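Local coordinates for 4'-phospho-dehydrooxetanocin synthase (PDB 5UL3), which catalyses the oxidative ring contraction of dAMP to an oxetane aldehyde in oxetanocin A biosynthesis, using S-adenosylmethionine, a [4Fe-4S] cluster and cobalamin, at residues A[454-459]-A[490-495]. Numbering follows the deposited sequence.
Sequences QNIIAL and LDFLER
Ile456 reaches out from helix 452-464 and lodges between two side chains of 490-495, the ring of Phe492 and the long chain of Arg495. Its CD1 touches Phe492 CE1 at 3.5 Å, meeting the ring obliquely, and the two side chains run past each other in opposite directions. Ile456 CG1 also sits over one face of the Arg495 guanidinium, displaced toward the rim and 3.5 Å from NH1. The CG1–CD1 arm reaches both neighbours, and the beta-branch adds CG2, 3.8 Å from Arg495 NH2, which widens the surface under the guanidinium. Phe492 carries its CG anti to the backbone nitrogen (chi1 173°), which extends the ring across to the other helix, where CE1 also rests 3.9 Å from Asn455 CB. Asn455 thus contributes only its aliphatic carbon here; its side chain lies about 7 Å from that of Glu436, which binds S-adenosylmethionine.

Arg495 lies just beyond Phe492, with its backbone N hydrogen-bonded to Phe492 O. A bend at chi3 (66°) helps bring the guanidinium across Ile456. Two carboxylates fix the charged end: NH2 forms a salt bridge with Asp497 and NH1 one with Glu453, in the first turn of helix 452-464. In the partial TIM-barrel radical SAM domain, that helix lies in sequence between parallel strands 432-436 and 470-473, and helix 484-493, which follows, packs against it. Leu493, which does not touch 454-459, packs on Phe473 and on His638 of helix 620-648, probably part of the C-terminal bundle.

No hydrogen bond links the two segments. Dispersion probably holds them, with the Arg495–Glu453 salt bridge a polar tie at the margin; the carboxylates probably offset the arginine's charge, letting its guanidinium face serve as a packing surface.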
loop_
_atom_site.group_PDB
_atom_site.type_symbol
_atom_site.label_atom_id
_atom_site.label_comp_id
_atom_site.label_asym_id
_atom_site.label_seq_id
_atom_site.Cartn_x
_atom_site.Cartn_y
_atom_site.Cartn_z
ATOM N N GLN A 454 -19.641 8.076 16.157
ATOM C CA GLN A 454 -18.536 8.876 15.637
ATOM C C GLN A 454 -18.167 8.443 14.226
ATOM O O GLN A 454 -17.844 9.279 13.375
ATOM C CB GLN A 454 -17.329 8.754 16.554
ATOM C CG GLN A 454 -16.038 9.399 16.075
ATOM C CD GLN A 454 -14.920 9.145 17.088
ATOM O OE1 GLN A 454 -15.072 8.292 17.955
ATOM N NE2 GLN A 454 -13.808 9.859 16.973
ATOM N N ASN A 455 -18.200 7.136 13.965
ATOM C CA ASN A 455 -17.908 6.653 12.617
ATOM C C ASN A 455 -18.942 7.160 11.617
ATOM O O ASN A 455 -18.587 7.583 10.510
ATOM C CB ASN A 455 -17.862 5.128 12.618
ATOM C CG ASN A 455 -16.578 4.586 13.209
ATOM O OD1 ASN A 455 -15.511 5.145 13.004
ATOM N ND2 ASN A 455 -16.673 3.484 13.927
ATOM N N ILE A 456 -20.229 7.106 11.984
ATOM C CA ILE A 456 -21.285 7.634 11.118
ATOM C C ILE A 456 -20.998 9.087 10.756
ATOM O O ILE A 456 -21.053 9.483 9.585
ATOM C CB ILE A 456 -22.658 7.495 11.800
ATOM C CG1 ILE A 456 -23.081 6.027 11.903
ATOM C CG2 ILE A 456 -23.700 8.347 11.072
ATOM C CD1 ILE A 456 -23.384 5.373 10.531
ATOM N N ILE A 457 -20.672 9.906 11.759
ATOM C CA ILE A 457 -20.472 11.326 11.498
ATOM C C ILE A 457 -19.245 11.558 10.619
ATOM O O ILE A 457 -19.257 12.435 9.753
ATOM C CB ILE A 457 -20.388 12.103 12.824
ATOM C CG1 ILE A 457 -21.759 12.092 13.510
ATOM C CG2 ILE A 457 -19.928 13.542 12.576
ATOM C CD1 ILE A 457 -21.696 12.424 14.993
ATOM N N ALA A 458 -18.167 10.792 10.827
ATOM C CA ALA A 458 -17.004 10.943 9.962
ATOM C C ALA A 458 -17.390 10.696 8.508
ATOM O O ALA A 458 -16.978 11.441 7.615
ATOM C CB ALA A 458 -15.880 9.988 10.381
ATOM N N LEU A 459 -18.194 9.662 8.259
ATOM C CA LEU A 459 -18.588 9.343 6.882
ATOM C C LEU A 459 -19.477 10.432 6.303
ATOM O O LEU A 459 -19.380 10.767 5.116
ATOM C CB LEU A 459 -19.309 7.997 6.830
ATOM C CG LEU A 459 -18.529 6.773 7.306
ATOM C CD1 LEU A 459 -19.395 5.498 7.174
ATOM C CD2 LEU A 459 -17.210 6.644 6.560
ATOM N N LEU A 490 -24.844 -4.999 11.909
ATOM C CA LEU A 490 -25.837 -4.967 10.843
ATOM C C LEU A 490 -26.662 -3.687 10.894
ATOM O O LEU A 490 -26.921 -3.066 9.849
ATOM C CB LEU A 490 -26.741 -6.195 10.945
ATOM C CG LEU A 490 -26.101 -7.560 10.687
ATOM C CD1 LEU A 490 -27.054 -8.667 11.146
ATOM C CD2 LEU A 490 -25.762 -7.719 9.193
ATOM N N ASP A 491 -27.090 -3.282 12.100
ATOM C CA ASP A 491 -27.796 -2.012 12.271
ATOM C C ASP A 491 -26.966 -0.841 11.752
ATOM O O ASP A 491 -27.461 0.001 10.994
ATOM C CB ASP A 491 -28.134 -1.790 13.749
ATOM C CG ASP A 491 -29.270 -2.670 14.237
ATOM O OD1 ASP A 491 -29.937 -3.313 13.397
ATOM O OD2 ASP A 491 -29.492 -2.708 15.469
ATOM N N PHE A 492 -25.703 -0.755 12.185
ATOM C CA PHE A 492 -24.794 0.278 11.693
ATOM C C PHE A 492 -24.727 0.294 10.166
ATOM O O PHE A 492 -24.850 1.353 9.537
ATOM C CB PHE A 492 -23.397 0.055 12.281
ATOM C CG PHE A 492 -22.324 0.960 11.706
ATOM C CD1 PHE A 492 -22.076 2.213 12.258
ATOM C CD2 PHE A 492 -21.548 0.542 10.640
ATOM C CE1 PHE A 492 -21.075 3.039 11.750
ATOM C CE2 PHE A 492 -20.548 1.373 10.122
ATOM C CZ PHE A 492 -20.316 2.621 10.684
ATOM N N LEU A 493 -24.505 -0.877 9.563
ATOM C CA LEU A 493 -24.324 -0.985 8.121
ATOM C C LEU A 493 -25.585 -0.644 7.335
ATOM O O LEU A 493 -25.484 -0.260 6.166
ATOM C CB LEU A 493 -23.859 -2.398 7.767
ATOM C CG LEU A 493 -22.449 -2.716 8.268
ATOM C CD1 LEU A 493 -22.265 -4.193 8.251
ATOM C CD2 LEU A 493 -21.398 -2.036 7.372
ATOM N N GLU A 494 -26.758 -0.782 7.940
ATOM C CA GLU A 494 -28.022 -0.434 7.304
ATOM C C GLU A 494 -28.396 1.036 7.469
ATOM O O GLU A 494 -29.406 1.465 6.906
ATOM C CB GLU A 494 -29.143 -1.330 7.853
ATOM C CG GLU A 494 -29.041 -2.754 7.358
ATOM C CD GLU A 494 -29.853 -3.746 8.167
ATOM O OE1 GLU A 494 -30.918 -3.352 8.697
ATOM O OE2 GLU A 494 -29.413 -4.916 8.278
ATOM N N ARG A 495 -27.618 1.826 8.208
ATOM C CA ARG A 495 -27.975 3.228 8.404
ATOM C C ARG A 495 -27.916 3.985 7.083
ATOM O O ARG A 495 -26.965 3.837 6.307
ATOM C CB ARG A 495 -27.059 3.878 9.439
ATOM C CG ARG A 495 -27.409 3.420 10.853
ATOM C CD ARG A 495 -26.640 4.160 11.890
ATOM N NE ARG A 495 -26.985 5.572 11.933
ATOM C CZ ARG A 495 -26.635 6.379 12.927
ATOM N NH1 ARG A 495 -25.943 5.897 13.949
ATOM N NH2 ARG A 495 -26.969 7.659 12.897
#